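Local coordinates for protein afamin (Homo sapiens, PDB 6FAK) that carries hydrophobic molecules in body fluids, binding vitamin E and keeping lipidated Wnt proteins soluble and active, at residues L414-P419 against N532-K537; L426-E431 against L522-D527; R528-L533 against S547-F552. All blocks are in the same frame, centred on the assembly; numbering follows the deposited sequence.

Contact 1: L414-P419 against N532-K537; sequences LTKIAP and NLVKLK
Thr415 and Val534 face each other with their CA atoms 6.6 Å apart, and Pro419 and Lys535 come closer still, at 6.3 Å between CA atoms. Both segments are C-terminal helix ends: helix 376-417 gives way at Ala418, and helix 521-536 at Lys537. Proline suits its place just past the first end, having no N-H to donate. Thr415 carries the apolar centre. Its CG2 lies anti to the backbone N, which directs the methyl to Val534 CG1 at 3.7 Å, while OG1, beside the backbone N, bonds Leu411 O one turn earlier. A beta-branched threonine thus satisfies its hydroxyl within its own helix and presents a methyl outward. From the flank, Lys416 adds its CG at 4.2 Å from Val534 CG1; its amine goes on to Asp542 in a salt bridge. Lys535 stretches out fully beyond CG and crosses Thr415 at about a right angle, its CG 3.8 Å from Thr415 CG2. Farther along, its CE touches Pro419 O at 3.3 Å, and NZ bonds Leu421 O and Thr423 OG1. A leucine in its place would probably leave those two oxygens without this donor and the turn after Pro419 less firmly tied to the helix. The contact joins the C-terminal ends of helices 376-417 and 521-536 within the all-helical third albumin domain.

Contact 2: L426-E431 against L522-D527; sequences LVSLGE and LQRKTD
Arg524 reaches across to Ser428 in a hydrogen bond: NH2 donates to Ser428 OG at 3.0 Å with an N-H...O angle of 162°, the oxygen lying at the edge of the guanidinium, near its plane. The long side chain gets there by a bend at its third torsion (chi3 -97°), which swings the flat group over toward the serine. NH1 forms a salt bridge with Glu424, one turn before Ser428, so two positions on helix 423-440 hold the guanidinium. Serine fits because its short hydroxyl can accept the N-H without pushing the arginine off.

Van der Waals packing is the work of Val427. Its CG1 sits over the centre of one guanidinium face, 3.6 Å from Arg524 CZ, and also meets Asp527 CB at 3.8 Å. The other branch, CG2, rests on the backbone of the facing helix, 3.7 Å from Asp527 C. A compact, branched side chain can thus fill the crossing of two helices of the third albumin domain, whose local axes approach to 10.4 Å at an angle of 114°.

Among the charged groups, Glu431 OE1 and Asp527 OD2 are like charges 4.6 Å apart, in one of two conformers modelled for Glu431. Asp527 OD1 forms a salt bridge with Lys407 of helix 376-417, and Glu431 one with Lys403; these lysines probably ease the closeness of the carboxylates.

Contact 3: R528-L533 against S547-F552; sequences RFLVNL and SLFTNF
Two different first torsions bring Phe529 and Phe552 together: CG of Phe529 stands anti to the backbone N (chi1 174°), carrying the ring straight out of its helix, whereas CG of Phe552 lies beside its own backbone N (chi1 -85°), which places that ring in the path of Phe529. The result is a T-shaped pair, the edge of Phe529 toward the face of Phe552, with ring centroids 4.8 Å apart and planes at 70°. Phe529 CZ is the leading atom, poised over the centre of the Phe552 ring and 3.5 Å from Phe552 CD2. The edge of a phenylalanine, with its slightly positive hydrogens, is well matched to the electron-rich face of another.

A CH-pi contact lies alongside. Leu530 CD2 is 4.3 Å from the centroid of the Phe549 ring, almost exactly on the ring normal, and Leu530 CD1 touches Phe549 CD1 at 3.8 Å. Phe549 and Phe529 meet edge to edge, Phe549 CE1 4.1 Å from Phe529 CD1. One turn beyond Phe529, Leu533 extends the seam, its CD1 4.2 Å from Leu548 CD2.

Helices 521-536 and 542-560 run largely in opposite senses here, their local axes 11.0 Å apart at closest. Helix 376-417 packs beside them, its Tyr408 making an edge-to-face pair with Phe549 and touching Leu530. Val531 packs against both helix 376-417 (Leu411, Thr415) and helix 423-440 (Thr423, Leu426), and Pro574 touches Phe552.

Helix 521-536 is common to all three contacts, and different parts of its surface serve helices 376-417, 423-440 and 542-560. About 13 Å separate the centres of contacts 1 and 2, about 11 Å those of contacts 1 and 3, and about 12 Å those of contacts 2 and 3. Packing joins them: Leu414 CD1 is 3.7 Å from Gly430 N, Thr415 OG1 3.5 Å from Val531 CG1, and Val427 CG2 3.8 Å from Arg528 N. Glu424 forms salt bridges with both Arg524 of contact 2 and Arg528 of contact 3. All belong to the third albumin domain, whereas the deep lipid pocket is in the second; a bound PEG, probably from the crystallisation liquor, lies about 4 Å from the Phe529 side chain.

Contact 1: L414-P419 against N532-K537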
# COMPACT_ATOMS: atom_id res chain seq x y z
N LEU A 414 13.31 -11.99 6.87
CA LEU A 414 12.83 -10.72 7.33
C LEU A 414 13.09 -10.53 8.83
O LEU A 414 13.45 -9.44 9.28
CB LEU A 414 11.33 -10.53 7.04
CG LEU A 414 10.85 -10.19 5.62
CD1 LEU A 414 9.34 -10.51 5.50
CD2 LEU A 414 11.09 -8.71 5.36
N THR A 415 12.81 -11.57 9.62
CA THR A 415 13.00 -11.51 11.08
C THR A 415 14.50 -11.35 11.43
O THR A 415 14.84 -10.58 12.32
CB THR A 415 12.35 -12.71 11.79
OG1 THR A 415 10.96 -12.78 11.43
CG2 THR A 415 12.41 -12.57 13.24
N LYS A 416 15.38 -12.04 10.73
CA LYS A 416 16.82 -11.83 10.89
C LYS A 416 17.29 -10.39 10.67
O LYS A 416 18.18 -9.85 11.41
CB LYS A 416 17.62 -12.76 9.95
CG LYS A 416 17.60 -14.22 10.30
CD LYS A 416 18.48 -14.54 11.49
CE LYS A 416 18.72 -16.05 11.65
NZ LYS A 416 19.69 -16.71 10.71
N ILE A 417 16.78 -9.78 9.61
CA ILE A 417 17.23 -8.49 9.19
C ILE A 417 16.57 -7.35 9.97
O ILE A 417 17.16 -6.30 10.10
CB ILE A 417 17.13 -8.24 7.64
CG1 ILE A 417 15.72 -8.10 7.18
CG2 ILE A 417 17.88 -9.30 6.81
CD1 ILE A 417 15.61 -7.58 5.78
N ALA A 418 15.33 -7.55 10.43
CA ALA A 418 14.51 -6.52 11.11
C ALA A 418 13.82 -7.08 12.36
O ALA A 418 12.61 -7.02 12.48
CB ALA A 418 13.48 -5.92 10.15
N PRO A 419 14.61 -7.69 13.27
CA PRO A 419 14.03 -8.38 14.43
C PRO A 419 13.36 -7.42 15.42
O PRO A 419 12.58 -7.92 16.24
CB PRO A 419 15.23 -9.09 15.06
CG PRO A 419 16.40 -8.22 14.69
CD PRO A 419 16.08 -7.78 13.30
N ASN A 532 8.53 -15.72 16.14
CA ASN A 532 8.99 -15.76 17.55
C ASN A 532 10.19 -16.71 17.76
O ASN A 532 11.15 -16.39 18.47
CB ASN A 532 7.84 -16.06 18.52
CG ASN A 532 6.82 -14.94 18.57
OD1 ASN A 532 7.19 -13.76 18.52
ND2 ASN A 532 5.55 -15.29 18.71
N LEU A 533 10.16 -17.85 17.09
CA LEU A 533 11.27 -18.79 17.13
C LEU A 533 12.59 -18.20 16.61
O LEU A 533 13.68 -18.41 17.25
CB LEU A 533 10.93 -20.05 16.34
CG LEU A 533 11.92 -21.20 16.49
CD1 LEU A 533 11.94 -21.74 17.92
CD2 LEU A 533 11.55 -22.27 15.47
N VAL A 534 12.49 -17.45 15.50
CA VAL A 534 13.63 -16.83 14.87
C VAL A 534 14.18 -15.73 15.79
O VAL A 534 15.39 -15.60 15.90
CB VAL A 534 13.36 -16.27 13.45
CG1 VAL A 534 14.58 -15.59 12.91
CG2 VAL A 534 13.04 -17.39 12.46
N LYS A 535 13.30 -14.96 16.44
CA LYS A 535 13.76 -13.95 17.43
C LYS A 535 14.47 -14.65 18.56
O LYS A 535 15.60 -14.28 18.95
CB LYS A 535 12.58 -13.15 17.99
CG LYS A 535 12.02 -12.14 17.01
CD LYS A 535 10.83 -11.41 17.56
CE LYS A 535 10.38 -10.37 16.57
NZ LYS A 535 9.25 -9.60 17.09
N LEU A 536 13.84 -15.69 19.07
CA LEU A 536 14.40 -16.42 20.22
C LEU A 536 15.81 -17.02 19.90
O LEU A 536 16.75 -16.87 20.69
CB LEU A 536 13.44 -17.48 20.71
CG LEU A 536 14.07 -18.37 21.82
CD1 LEU A 536 14.39 -17.60 23.09
CD2 LEU A 536 13.13 -19.53 22.08
N LYS A 537 15.93 -17.62 18.73
CA LYS A 537 17.11 -18.33 18.28
C LYS A 537 17.80 -17.61 17.10
O LYS A 537 18.26 -18.26 16.15
CB LYS A 537 16.68 -19.73 17.85
CG LYS A 537 16.00 -20.55 18.93
CD LYS A 537 16.96 -20.82 20.07
CE LYS A 537 16.61 -22.13 20.79
NZ LYS A 537 17.04 -22.05 22.21

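Contact 2: L426-E431 against L522-D527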
# COMPACT_ATOMS: atom_id res chain seq x y z
N LEU A 426 5.86 -8.47 11.14
CA LEU A 426 6.73 -9.33 10.37
C LEU A 426 5.88 -10.36 9.64
O LEU A 426 6.14 -10.65 8.50
CB LEU A 426 7.82 -10.01 11.26
CG LEU A 426 8.95 -9.05 11.68
CD1 LEU A 426 9.70 -9.48 12.95
CD2 LEU A 426 9.90 -8.82 10.50
N VAL A 427 4.89 -10.90 10.33
CA VAL A 427 3.94 -11.81 9.74
C VAL A 427 3.18 -11.18 8.57
O VAL A 427 3.14 -11.77 7.51
CB VAL A 427 2.97 -12.37 10.82
CG1 VAL A 427 1.77 -13.10 10.16
CG2 VAL A 427 3.72 -13.36 11.70
N SER A 428 2.64 -9.97 8.74
CA SER A 428 2.01 -9.20 7.64
C SER A 428 2.93 -8.99 6.45
O SER A 428 2.51 -9.18 5.33
CB SER A 428 1.47 -7.85 8.12
OG SER A 428 0.40 -8.22 8.92
N LEU A 429 4.16 -8.58 6.70
CA LEU A 429 5.14 -8.35 5.64
C LEU A 429 5.49 -9.61 4.85
O LEU A 429 5.66 -9.58 3.62
CB LEU A 429 6.41 -7.72 6.24
CG LEU A 429 6.26 -6.31 6.76
CD1 LEU A 429 7.52 -5.85 7.50
CD2 LEU A 429 5.98 -5.35 5.63
N GLY A 430 5.64 -10.73 5.57
CA GLY A 430 5.84 -12.00 4.94
C GLY A 430 4.68 -12.42 4.03
O GLY A 430 4.92 -12.88 2.90
N GLU A 431 3.45 -12.27 4.51
CA GLU A 431 2.27 -12.61 3.69
C GLU A 431 2.20 -11.71 2.48
O GLU A 431 2.03 -12.20 1.37
CB GLU A 431 0.93 -12.54 4.47
CG GLU A 431 0.37 -13.91 4.87
CD GLU A 431 -0.10 -14.78 3.69
OE1 GLU A 431 0.15 -16.00 3.72
OE2 GLU A 431 -0.73 -14.28 2.75
N LEU A 522 -5.37 -19.90 11.55
CA LEU A 522 -4.42 -21.00 11.81
C LEU A 522 -3.12 -20.81 11.04
O LEU A 522 -2.04 -21.21 11.51
CB LEU A 522 -5.03 -22.35 11.46
CG LEU A 522 -4.43 -23.62 12.08
CD1 LEU A 522 -5.50 -24.71 12.03
CD2 LEU A 522 -3.14 -24.10 11.42
N GLN A 523 -3.22 -20.26 9.84
CA GLN A 523 -2.03 -19.88 9.10
C GLN A 523 -1.24 -18.81 9.91
O GLN A 523 -0.03 -18.91 10.02
CB GLN A 523 -2.38 -19.35 7.70
CG GLN A 523 -1.17 -19.09 6.81
CD GLN A 523 -0.33 -20.34 6.61
OE1 GLN A 523 -0.78 -21.30 5.98
NE2 GLN A 523 0.89 -20.37 7.20
N ARG A 524 -1.95 -17.81 10.43
CA ARG A 524 -1.33 -16.70 11.13
C ARG A 524 -0.63 -17.16 12.43
O ARG A 524 0.46 -16.68 12.74
CB ARG A 524 -2.33 -15.54 11.39
CG ARG A 524 -1.64 -14.24 11.78
CD ARG A 524 -2.46 -12.97 11.54
NE ARG A 524 -2.12 -12.33 10.27
CZ ARG A 524 -1.32 -11.27 10.08
NH1 ARG A 524 -0.71 -10.64 11.12
NH2 ARG A 524 -1.10 -10.82 8.85
N LYS A 525 -1.22 -18.10 13.13
CA LYS A 525 -0.62 -18.73 14.32
C LYS A 525 0.68 -19.45 14.06
O LYS A 525 1.64 -19.34 14.83
CB LYS A 525 -1.62 -19.70 14.96
CG LYS A 525 -1.04 -20.93 15.71
CD LYS A 525 -0.37 -20.58 17.05
CE LYS A 525 0.74 -21.57 17.46
NZ LYS A 525 1.35 -21.26 18.80
N THR A 526 0.69 -20.25 13.00
CA THR A 526 1.93 -20.89 12.54
C THR A 526 3.02 -19.85 12.19
O THR A 526 4.19 -20.02 12.55
CB THR A 526 1.62 -21.76 11.32
OG1 THR A 526 0.72 -22.79 11.74
CG2 THR A 526 2.90 -22.39 10.70
N ASP A 527 2.59 -18.78 11.50
CA ASP A 527 3.48 -17.73 11.06
C ASP A 527 4.10 -17.00 12.26
O ASP A 527 5.30 -16.71 12.28
CB ASP A 527 2.77 -16.77 10.11
CG ASP A 527 2.45 -17.39 8.76
OD1 ASP A 527 2.82 -18.55 8.44
OD2 ASP A 527 1.82 -16.70 7.94

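Contact 3: R528-L533 against S547-F552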
# COMPACT_ATOMS: atom_id res chain seq x y z
N ARG A 528 3.28 -16.74 13.27
CA ARG A 528 3.76 -16.09 14.49
C ARG A 528 4.72 -16.94 15.25
O ARG A 528 5.71 -16.42 15.77
CB ARG A 528 2.66 -15.70 15.45
CG ARG A 528 1.69 -14.68 14.95
CD ARG A 528 0.69 -14.48 16.08
NE ARG A 528 -0.41 -13.63 15.68
CZ ARG A 528 -1.66 -14.00 15.40
NH1 ARG A 528 -2.04 -15.28 15.51
NH2 ARG A 528 -2.55 -13.08 15.04
N PHE A 529 4.44 -18.23 15.31
CA PHE A 529 5.38 -19.19 15.93
C PHE A 529 6.78 -19.12 15.31
O PHE A 529 7.80 -19.02 16.04
CB PHE A 529 4.78 -20.63 15.88
CG PHE A 529 5.72 -21.69 16.35
CD1 PHE A 529 6.62 -22.30 15.47
CD2 PHE A 529 5.70 -22.09 17.67
CE1 PHE A 529 7.52 -23.26 15.90
CE2 PHE A 529 6.62 -23.05 18.13
CZ PHE A 529 7.54 -23.63 17.22
N LEU A 530 6.82 -19.16 13.98
CA LEU A 530 8.10 -19.13 13.27
C LEU A 530 8.89 -17.84 13.54
O LEU A 530 10.10 -17.90 13.80
CB LEU A 530 7.93 -19.34 11.80
CG LEU A 530 9.23 -19.32 10.99
CD1 LEU A 530 10.32 -20.28 11.43
CD2 LEU A 530 8.87 -19.63 9.56
N VAL A 531 8.19 -16.71 13.50
CA VAL A 531 8.80 -15.44 13.74
C VAL A 531 9.35 -15.38 15.17
O VAL A 531 10.52 -15.01 15.35
CB VAL A 531 7.87 -14.26 13.39
CG1 VAL A 531 8.41 -12.92 13.89
CG2 VAL A 531 7.69 -14.21 11.88
N ASN A 532 8.53 -15.72 16.14
CA ASN A 532 8.99 -15.76 17.55
C ASN A 532 10.19 -16.71 17.76
O ASN A 532 11.15 -16.39 18.47
CB ASN A 532 7.84 -16.06 18.52
CG ASN A 532 6.82 -14.94 18.57
OD1 ASN A 532 7.19 -13.76 18.52
ND2 ASN A 532 5.55 -15.29 18.71
N LEU A 533 10.16 -17.85 17.09
CA LEU A 533 11.27 -18.79 17.13
C LEU A 533 12.59 -18.20 16.61
O LEU A 533 13.68 -18.41 17.25
CB LEU A 533 10.93 -20.05 16.34
CG LEU A 533 11.92 -21.20 16.49
CD1 LEU A 533 11.94 -21.74 17.92
CD2 LEU A 533 11.55 -22.27 15.47
N SER A 547 15.16 -26.22 9.75
CA SER A 547 15.12 -27.59 10.22
C SER A 547 14.30 -27.75 11.51
O SER A 547 13.45 -28.64 11.60
CB SER A 547 16.52 -28.12 10.42
OG SER A 547 17.22 -28.23 9.17
N LEU A 548 14.54 -26.88 12.47
CA LEU A 548 13.80 -26.91 13.70
C LEU A 548 12.31 -26.67 13.51
O LEU A 548 11.47 -27.32 14.13
CB LEU A 548 14.39 -25.91 14.69
CG LEU A 548 13.82 -25.83 16.10
CD1 LEU A 548 13.92 -27.19 16.80
CD2 LEU A 548 14.60 -24.77 16.86
N PHE A 549 11.99 -25.69 12.68
CA PHE A 549 10.61 -25.41 12.34
C PHE A 549 9.92 -26.63 11.70
O PHE A 549 8.77 -26.92 12.04
CB PHE A 549 10.53 -24.22 11.39
CG PHE A 549 9.15 -23.92 10.96
CD1 PHE A 549 8.23 -23.42 11.86
CD2 PHE A 549 8.75 -24.18 9.67
CE1 PHE A 549 6.92 -23.12 11.49
CE2 PHE A 549 7.45 -23.86 9.27
CZ PHE A 549 6.54 -23.35 10.19
N THR A 550 10.59 -27.29 10.76
CA THR A 550 9.99 -28.46 10.14
C THR A 550 9.86 -29.62 11.14
O THR A 550 8.97 -30.41 10.97
CB THR A 550 10.73 -29.01 8.90
OG1 THR A 550 12.01 -29.57 9.29
CG2 THR A 550 10.86 -27.92 7.88
N ASN A 551 10.74 -29.70 12.13
CA ASN A 551 10.57 -30.69 13.23
C ASN A 551 9.22 -30.44 13.99
O ASN A 551 8.36 -31.33 14.10
CB ASN A 551 11.77 -30.58 14.17
CG ASN A 551 11.89 -31.75 15.14
OD1 ASN A 551 10.92 -32.40 15.48
ND2 ASN A 551 13.08 -31.95 15.63
N PHE A 552 9.03 -29.20 14.46
CA PHE A 552 7.80 -28.78 15.11
C PHE A 552 6.58 -29.05 14.22
O PHE A 552 5.56 -29.55 14.70
CB PHE A 552 7.85 -27.30 15.48
CG PHE A 552 8.50 -27.01 16.79
CD1 PHE A 552 7.83 -27.24 17.97
CD2 PHE A 552 9.73 -26.37 16.83
CE1 PHE A 552 8.40 -26.89 19.19
CE2 PHE A 552 10.32 -26.03 18.04
CZ PHE A 552 9.65 -26.28 19.24